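Local coordinates for cell envelope-related transcriptional attenuator domain-containing protein (Streptococcus agalactiae, PDB 3OKZ), which is of unknown function but belongs to the LytR/CpsA/Psr family, whose members probably attach glycopolymers to the cell wall, this piece containing the family domain, at residues S44-T49 with M59-R64; E63-I68 with E82-A87; V101-D106 with K287-L292. One frame throughout, in Å; residues are numbered along the deposited sequence.

Interaction 1 of 3, residues S44-T49 with M59-R64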
# COMPACT_ATOMS: atom_id res chain seq x y z
N SER A 44 4.54 -3.71 0.37
CA SER A 44 4.00 -2.37 0.24
C SER A 44 2.58 -2.31 0.77
O SER A 44 1.81 -3.27 0.64
CB SER A 44 3.98 -1.92 -1.21
OG SER A 44 3.53 -0.59 -1.29
N MSE A 45 2.23 -1.18 1.36
CA MSE A 45 0.90 -1.01 1.86
C MSE A 45 0.44 0.39 1.61
O MSE A 45 1.07 1.34 2.05
CB MSE A 45 0.84 -1.32 3.34
CG MSE A 45 0.50 -2.77 3.60
SE MSE A 45 0.20 -3.06 5.45
CE MSE A 45 2.05 -3.10 6.01
N ILE A 46 -0.66 0.52 0.88
CA ILE A 46 -1.19 1.84 0.56
C ILE A 46 -2.69 1.84 0.77
O ILE A 46 -3.39 0.99 0.23
CB ILE A 46 -0.94 2.24 -0.91
CG1 ILE A 46 0.52 2.00 -1.28
CG2 ILE A 46 -1.29 3.69 -1.10
CD1 ILE A 46 0.82 0.54 -1.55
N LEU A 47 -3.16 2.81 1.55
CA LEU A 47 -4.59 2.95 1.81
C LEU A 47 -5.08 3.90 0.73
O LEU A 47 -4.62 5.04 0.64
CB LEU A 47 -4.82 3.52 3.21
CG LEU A 47 -6.22 3.45 3.84
CD1 LEU A 47 -7.11 4.59 3.33
CD2 LEU A 47 -6.84 2.09 3.54
N VAL A 48 -6.00 3.43 -0.10
CA VAL A 48 -6.51 4.25 -1.20
C VAL A 48 -7.94 4.71 -0.99
O VAL A 48 -8.80 3.92 -0.56
CB VAL A 48 -6.47 3.47 -2.54
CG1 VAL A 48 -6.55 4.44 -3.71
CG2 VAL A 48 -5.22 2.61 -2.62
N THR A 49 -8.20 5.98 -1.29
CA THR A 49 -9.54 6.54 -1.18
C THR A 49 -9.96 6.92 -2.59
O THR A 49 -9.14 7.39 -3.37
CB THR A 49 -9.59 7.83 -0.37
OG1 THR A 49 -8.82 8.83 -1.05
CG2 THR A 49 -9.04 7.62 1.01
N MSE A 59 -3.80 8.62 -2.12
CA MSE A 59 -3.04 7.43 -1.78
C MSE A 59 -2.12 7.71 -0.62
O MSE A 59 -1.26 8.59 -0.69
CB MSE A 59 -2.18 6.99 -2.94
CG MSE A 59 -2.95 6.64 -4.18
SE MSE A 59 -1.71 5.92 -5.41
CE MSE A 59 -1.95 4.06 -4.96
N THR A 60 -2.28 6.94 0.44
CA THR A 60 -1.43 7.10 1.60
C THR A 60 -0.59 5.84 1.85
O THR A 60 -1.12 4.77 2.16
CB THR A 60 -2.28 7.50 2.82
OG1 THR A 60 -2.89 8.77 2.56
CG2 THR A 60 -1.42 7.63 4.08
N SER A 61 0.71 5.98 1.66
CA SER A 61 1.66 4.89 1.87
C SER A 61 1.84 4.72 3.38
O SER A 61 1.90 5.70 4.12
CB SER A 61 3.00 5.22 1.22
OG SER A 61 2.86 5.51 -0.17
N LEU A 62 1.94 3.48 3.84
CA LEU A 62 2.07 3.22 5.27
C LEU A 62 3.42 2.60 5.59
O LEU A 62 3.68 1.44 5.27
CB LEU A 62 0.94 2.28 5.72
CG LEU A 62 -0.43 2.65 5.13
CD1 LEU A 62 -1.50 1.62 5.54
CD2 LEU A 62 -0.80 4.04 5.59
N GLU A 63 4.27 3.40 6.25
CA GLU A 63 5.63 2.99 6.63
C GLU A 63 5.68 1.65 7.35
O GLU A 63 5.18 1.51 8.47
CB GLU A 63 6.26 4.06 7.51
CG GLU A 63 7.65 3.70 8.01
CD GLU A 63 8.55 3.20 6.90
OE1 GLU A 63 8.75 3.94 5.91
OE2 GLU A 63 9.06 2.06 7.01
N ARG A 64 6.31 0.67 6.71
CA ARG A 64 6.44 -0.69 7.26
C ARG A 64 7.10 -0.78 8.63
O ARG A 64 6.90 -1.76 9.35
CB ARG A 64 7.24 -1.55 6.29
CG ARG A 64 8.60 -0.95 5.94
CD ARG A 64 9.45 -1.91 5.14
NE ARG A 64 8.69 -2.45 4.02
CZ ARG A 64 9.18 -3.33 3.14
NH1 ARG A 64 10.43 -3.76 3.26
NH2 ARG A 64 8.41 -3.77 2.16
O HOH W 1 3.71 2.50 -0.43
O HOH W 2 -5.22 7.85 0.90
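Three backbone hydrogen bonds pin strand 44-49 to strand 59-62: L62 N donates to M45 O (2.9 Å), L47 N to T60 O (2.9 Å) and T60 N to L47 O (3.0 Å). The last is the straightest, with 171° at the hydrogen. L47 and T60 thus form an antiparallel hydrogen-bonded pair, flanked by the non-hydrogen-bonded pairs I46 with S61 and V48 with M59. L47 O is gripped twice, because a water donates to it at 2.9 Å and also bonds T60 OG1. A second water bridges S44 OG and S61 OG.

Side chains pack on both faces. A chi1 of -48° sets I46 CG1 beside the backbone N and so puts CG2 anti to it, 3.9 Å from M59 CB; V48 CG1 touches the same selenomethionine at CG (4.2 Å). On the other face L62 CB packs against M45 CB at 4.3 Å, and L62 CD1 only brushes L47. Strands 20-28 and 241-252 flank this hairpin in the central mixed sheet, with helix 178-200 over M59 and S61. S61 OG also bonds R187 weakly, consistent with the charged pocket of LCP proteins, which probably receives a lipid phosphate. Strand pairing thus engages L47 N and O, T60 N and O, M45 O and L62 N, while waters serve L47 O and three hydroxyls set among mostly apolar faces.

Interaction 2 of 3, residues E63-I68 with E82-A87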
# COMPACT_ATOMS: atom_id res chain seq x y z
N GLU A 63 4.27 3.40 6.25
CA GLU A 63 5.63 2.99 6.63
C GLU A 63 5.68 1.65 7.35
O GLU A 63 5.18 1.51 8.47
CB GLU A 63 6.26 4.06 7.51
CG GLU A 63 7.65 3.70 8.01
CD GLU A 63 8.55 3.20 6.90
OE1 GLU A 63 8.75 3.94 5.91
OE2 GLU A 63 9.06 2.06 7.01
N ARG A 64 6.31 0.67 6.71
CA ARG A 64 6.44 -0.69 7.26
C ARG A 64 7.10 -0.78 8.63
O ARG A 64 6.90 -1.76 9.35
CB ARG A 64 7.24 -1.55 6.29
CG ARG A 64 8.60 -0.95 5.94
CD ARG A 64 9.45 -1.91 5.14
NE ARG A 64 8.69 -2.45 4.02
CZ ARG A 64 9.18 -3.33 3.14
NH1 ARG A 64 10.43 -3.76 3.26
NH2 ARG A 64 8.41 -3.77 2.16
N ASP A 65 7.91 0.22 8.98
CA ASP A 65 8.63 0.24 10.25
C ASP A 65 7.87 0.91 11.40
O ASP A 65 8.38 1.04 12.51
CB ASP A 65 10.01 0.90 10.06
CG ASP A 65 10.99 0.02 9.26
OD1 ASP A 65 12.06 0.53 8.85
OD2 ASP A 65 10.70 -1.18 9.06
N VAL A 66 6.64 1.34 11.14
CA VAL A 66 5.81 1.98 12.16
C VAL A 66 5.57 1.03 13.34
O VAL A 66 5.21 -0.13 13.15
CB VAL A 66 4.47 2.43 11.54
CG1 VAL A 66 3.47 2.75 12.63
CG2 VAL A 66 4.70 3.65 10.68
N LEU A 67 5.77 1.53 14.55
CA LEU A 67 5.58 0.72 15.76
C LEU A 67 4.10 0.61 16.08
O LEU A 67 3.45 1.62 16.37
CB LEU A 67 6.31 1.37 16.94
CG LEU A 67 6.40 0.60 18.25
CD1 LEU A 67 7.16 -0.71 18.04
CD2 LEU A 67 7.10 1.46 19.27
N ILE A 68 3.57 -0.61 16.06
CA ILE A 68 2.15 -0.79 16.33
C ILE A 68 1.84 -2.05 17.15
O ILE A 68 2.62 -3.00 17.16
CB ILE A 68 1.36 -0.87 14.98
CG1 ILE A 68 -0.01 -0.21 15.12
CG2 ILE A 68 1.15 -2.33 14.58
CD1 ILE A 68 -0.76 -0.10 13.81
N GLU A 82 3.52 -5.90 20.30
CA GLU A 82 4.17 -4.75 19.71
C GLU A 82 5.25 -5.18 18.72
O GLU A 82 6.18 -5.89 19.08
CB GLU A 82 4.78 -3.86 20.79
CG GLU A 82 3.78 -2.96 21.50
CD GLU A 82 4.46 -1.97 22.44
OE1 GLU A 82 5.62 -1.58 22.17
OE2 GLU A 82 3.84 -1.56 23.45
N ALA A 83 5.10 -4.75 17.48
CA ALA A 83 6.04 -5.09 16.42
C ALA A 83 5.99 -4.01 15.35
O ALA A 83 5.35 -2.97 15.54
CB ALA A 83 5.64 -6.43 15.81
N LYS A 84 6.68 -4.24 14.24
CA LYS A 84 6.65 -3.28 13.15
C LYS A 84 5.35 -3.59 12.41
O LYS A 84 4.90 -4.74 12.40
CB LYS A 84 7.84 -3.48 12.20
CG LYS A 84 9.21 -3.01 12.69
CD LYS A 84 10.26 -3.24 11.58
CE LYS A 84 11.66 -2.72 11.93
NZ LYS A 84 12.33 -3.52 13.00
N LEU A 85 4.75 -2.58 11.80
CA LEU A 85 3.51 -2.75 11.03
C LEU A 85 3.68 -3.80 9.94
O LEU A 85 2.72 -4.41 9.47
CB LEU A 85 3.12 -1.43 10.37
CG LEU A 85 1.89 -1.52 9.45
CD1 LEU A 85 0.73 -1.92 10.33
CD2 LEU A 85 1.61 -0.17 8.74
N ASN A 86 4.93 -3.97 9.54
CA ASN A 86 5.29 -4.92 8.50
C ASN A 86 4.93 -6.35 8.90
O ASN A 86 4.59 -7.17 8.04
CB ASN A 86 6.80 -4.80 8.24
CG ASN A 86 7.28 -5.71 7.14
OD1 ASN A 86 6.93 -5.53 5.97
ND2 ASN A 86 8.09 -6.69 7.50
N ALA A 87 4.96 -6.63 10.20
CA ALA A 87 4.69 -7.98 10.73
C ALA A 87 3.25 -8.48 10.73
O ALA A 87 3.03 -9.66 10.97
CB ALA A 87 5.27 -8.10 12.13
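K84 runs its aliphatic chain alongside D65, the two side chains pointing the same way, so that K84 CD lies 3.3 Å from D65 OD2. The overlap is with methylenes and not with the charge: a bend at the last torsion (chi4 70°) turns the ammonium aside, leaving K84 NZ 4.9 Å from D65 OD2, and K84 instead makes a cation-pi contact with Y259. D65 is also tied to its own turn, its backbone N donating to the anti lone pair of E63 OE2, inside a type I turn from E63 to V66.

R64 and N86 also lie side by side, meeting at their CB atoms (3.8 Å). The backbones are joined as well: N86 N donates to R64 O at 3.0 Å, in the carbonyl plane and on a lone pair, though the bond is bent to 135° at the hydrogen. L85 N reaches V66 O (2.8 Å), again in the carbonyl plane. Farther along, the short two-stranded antiparallel sheet begins: I68 N to A83 O (3.0 Å) and A83 N to I68 O are nearly linear, making I68 and A83 a hydrogen-bonded pair next to the non-hydrogen-bonded pair of L67 with K84.

L85 points into this corner, its CB against V66 CB and its CD1 against I68 CD1 at 4.2 Å; T100 of helix 93-105 touches both L85 and I68. A second type I turn, K84 to A87, leads toward helix 87-90. The bonding therefore passes from straight strand pairing to bent bonds tying the two turns together through R64 O and V66 O, while the R64 side chain is poorly ordered. R64 NH2 makes a long, weak ion pair with D43, and R64 NH1 lies close to R182 NH1, a grouping consistent with the family's probable phosphate pocket.

Interaction 3 of 3, residues V101-D106 with K287-L292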
# COMPACT_ATOMS: atom_id res chain seq x y z
N VAL A 101 -4.38 -2.55 10.09
CA VAL A 101 -4.50 -1.26 9.42
C VAL A 101 -5.78 -0.53 9.81
O VAL A 101 -5.78 0.70 9.94
CB VAL A 101 -4.46 -1.41 7.88
CG1 VAL A 101 -5.02 -0.16 7.20
CG2 VAL A 101 -3.00 -1.66 7.43
N GLN A 102 -6.86 -1.27 9.99
CA GLN A 102 -8.10 -0.64 10.38
C GLN A 102 -7.93 -0.02 11.76
O GLN A 102 -8.38 1.10 12.01
CB GLN A 102 -9.25 -1.66 10.37
CG GLN A 102 -9.61 -2.18 8.98
CD GLN A 102 -10.91 -2.96 8.93
OE1 GLN A 102 -11.38 -3.31 7.86
NE2 GLN A 102 -11.49 -3.22 10.09
N ASP A 103 -7.24 -0.73 12.66
CA ASP A 103 -7.03 -0.20 14.01
C ASP A 103 -6.02 0.94 14.04
O ASP A 103 -6.06 1.79 14.93
CB ASP A 103 -6.56 -1.30 14.96
CG ASP A 103 -7.69 -2.24 15.34
OD1 ASP A 103 -8.87 -1.80 15.31
OD2 ASP A 103 -7.39 -3.41 15.70
N LEU A 104 -5.11 0.94 13.07
CA LEU A 104 -4.10 1.98 12.97
C LEU A 104 -4.74 3.33 12.63
O LEU A 104 -4.48 4.34 13.29
CB LEU A 104 -3.09 1.63 11.87
CG LEU A 104 -2.34 2.80 11.21
CD1 LEU A 104 -1.47 3.54 12.23
CD2 LEU A 104 -1.49 2.27 10.06
N LEU A 105 -5.58 3.33 11.60
CA LEU A 105 -6.24 4.55 11.16
C LEU A 105 -7.59 4.85 11.81
O LEU A 105 -8.12 5.94 11.62
CB LEU A 105 -6.43 4.52 9.66
CG LEU A 105 -5.17 4.38 8.81
CD1 LEU A 105 -5.58 4.23 7.35
CD2 LEU A 105 -4.27 5.60 9.01
N ASP A 106 -8.14 3.90 12.56
CA ASP A 106 -9.44 4.10 13.20
C ASP A 106 -10.51 4.28 12.13
O ASP A 106 -11.17 5.33 12.05
CB ASP A 106 -9.42 5.34 14.09
CG ASP A 106 -10.73 5.54 14.82
OD1 ASP A 106 -11.18 4.59 15.50
OD2 ASP A 106 -11.32 6.64 14.73
N LYS A 287 -7.52 7.85 18.52
CA LYS A 287 -7.63 6.45 18.93
C LYS A 287 -6.87 5.68 17.85
O LYS A 287 -7.06 5.93 16.66
CB LYS A 287 -9.09 5.99 18.96
CG LYS A 287 -9.28 4.48 19.06
CD LYS A 287 -10.76 4.14 19.03
CE LYS A 287 -11.02 2.66 18.76
NZ LYS A 287 -10.57 1.78 19.87
N THR A 288 -6.01 4.76 18.27
CA THR A 288 -5.21 3.97 17.34
C THR A 288 -4.61 2.82 18.11
O THR A 288 -4.64 2.81 19.34
CB THR A 288 -4.04 4.78 16.77
OG1 THR A 288 -3.34 4.00 15.79
CG2 THR A 288 -3.06 5.14 17.87
N SER A 289 -4.07 1.84 17.39
CA SER A 289 -3.44 0.70 18.06
C SER A 289 -1.93 0.86 18.00
O SER A 289 -1.18 0.01 18.47
CB SER A 289 -3.86 -0.61 17.39
OG SER A 289 -3.72 -0.54 15.98
N ALA A 290 -1.49 1.98 17.43
CA ALA A 290 -0.07 2.25 17.29
C ALA A 290 0.46 2.99 18.50
O ALA A 290 -0.26 3.72 19.17
CB ALA A 290 0.20 3.06 16.02
N ILE A 291 1.75 2.77 18.76
CA ILE A 291 2.45 3.37 19.87
C ILE A 291 2.77 4.81 19.54
O ILE A 291 3.51 5.10 18.61
CB ILE A 291 3.76 2.59 20.14
CG1 ILE A 291 3.43 1.19 20.66
CG2 ILE A 291 4.61 3.32 21.16
CD1 ILE A 291 2.58 0.38 19.71
N LEU A 292 2.19 5.74 20.29
CA LEU A 292 2.43 7.14 20.02
C LEU A 292 3.74 7.65 20.62
O LEU A 292 4.22 7.15 21.65
CB LEU A 292 1.25 7.97 20.51
CG LEU A 292 -0.07 7.55 19.87
CD1 LEU A 292 -1.20 8.27 20.55
CD2 LEU A 292 -0.06 7.86 18.35
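With chi1 at -175°, T288 swings OG1 away from its own nitrogen and beside its carbonyl carbon, which carries the hydroxyl to L104: T288 OG1 donates to L104 O at 2.8 Å. The approach is from the flank of the carbonyl, the C=O...donor angle being 118°. T288 OG1 in turn accepts from A290 N (3.2 Å), an ST turn, so it gives one bond to the helix and takes one from its own loop. Next to it S289 N makes a weak bond to D103 O, 3.2 Å long and bent to 127° at the hydrogen, with T288 CA supplying a CA-H...O contact to that oxygen at 3.4 Å.

These acceptors belong to the last turn of helix 93-105, after which D106 is the first residue to leave helical geometry, with positive phi. Late carbonyls of a helix lack the amides of a following turn, and here the loop between helices 264-277 and 293-296 provides donors from more than 180 residues later in the chain.

Apolar contact is modest: L104 CD1 meets A290 CB at 4.2 Å, on the side where I68 also packs. K287 crosses D106 at about a right angle, D106 OD1 resting on the methylene K287 CD (3.6 Å) while K287 NZ stays 5.2 Å from that oxygen. The carboxylate has its ionic partner in K275 of helix 264-277, through OD2. D103 likewise directs OD2 to the hydroxyl of S71, and its CB faces the S289 side chain.

Interactions 1 and 2 share E63 and R64, the chain leaving strand 56-62 and turning at once into the small sheet; their centres lie about 13 Å apart, and L62 CB packs on L85 CD2 at 3.9 Å. The shared R64 lies with D43 and R182 at what is probably the family's phosphate pocket. Interaction 3, its centre about 11 Å from that of interaction 2, joins the fold on the side of the small sheet: L67 O and I291 N make a probable hydrogen bond at 3.2 Å, and I68 lies against L104, S289 and A290. Helix 93-105 also reaches back to interaction 1, with L105 CD1 3.7 Å from L47 CG.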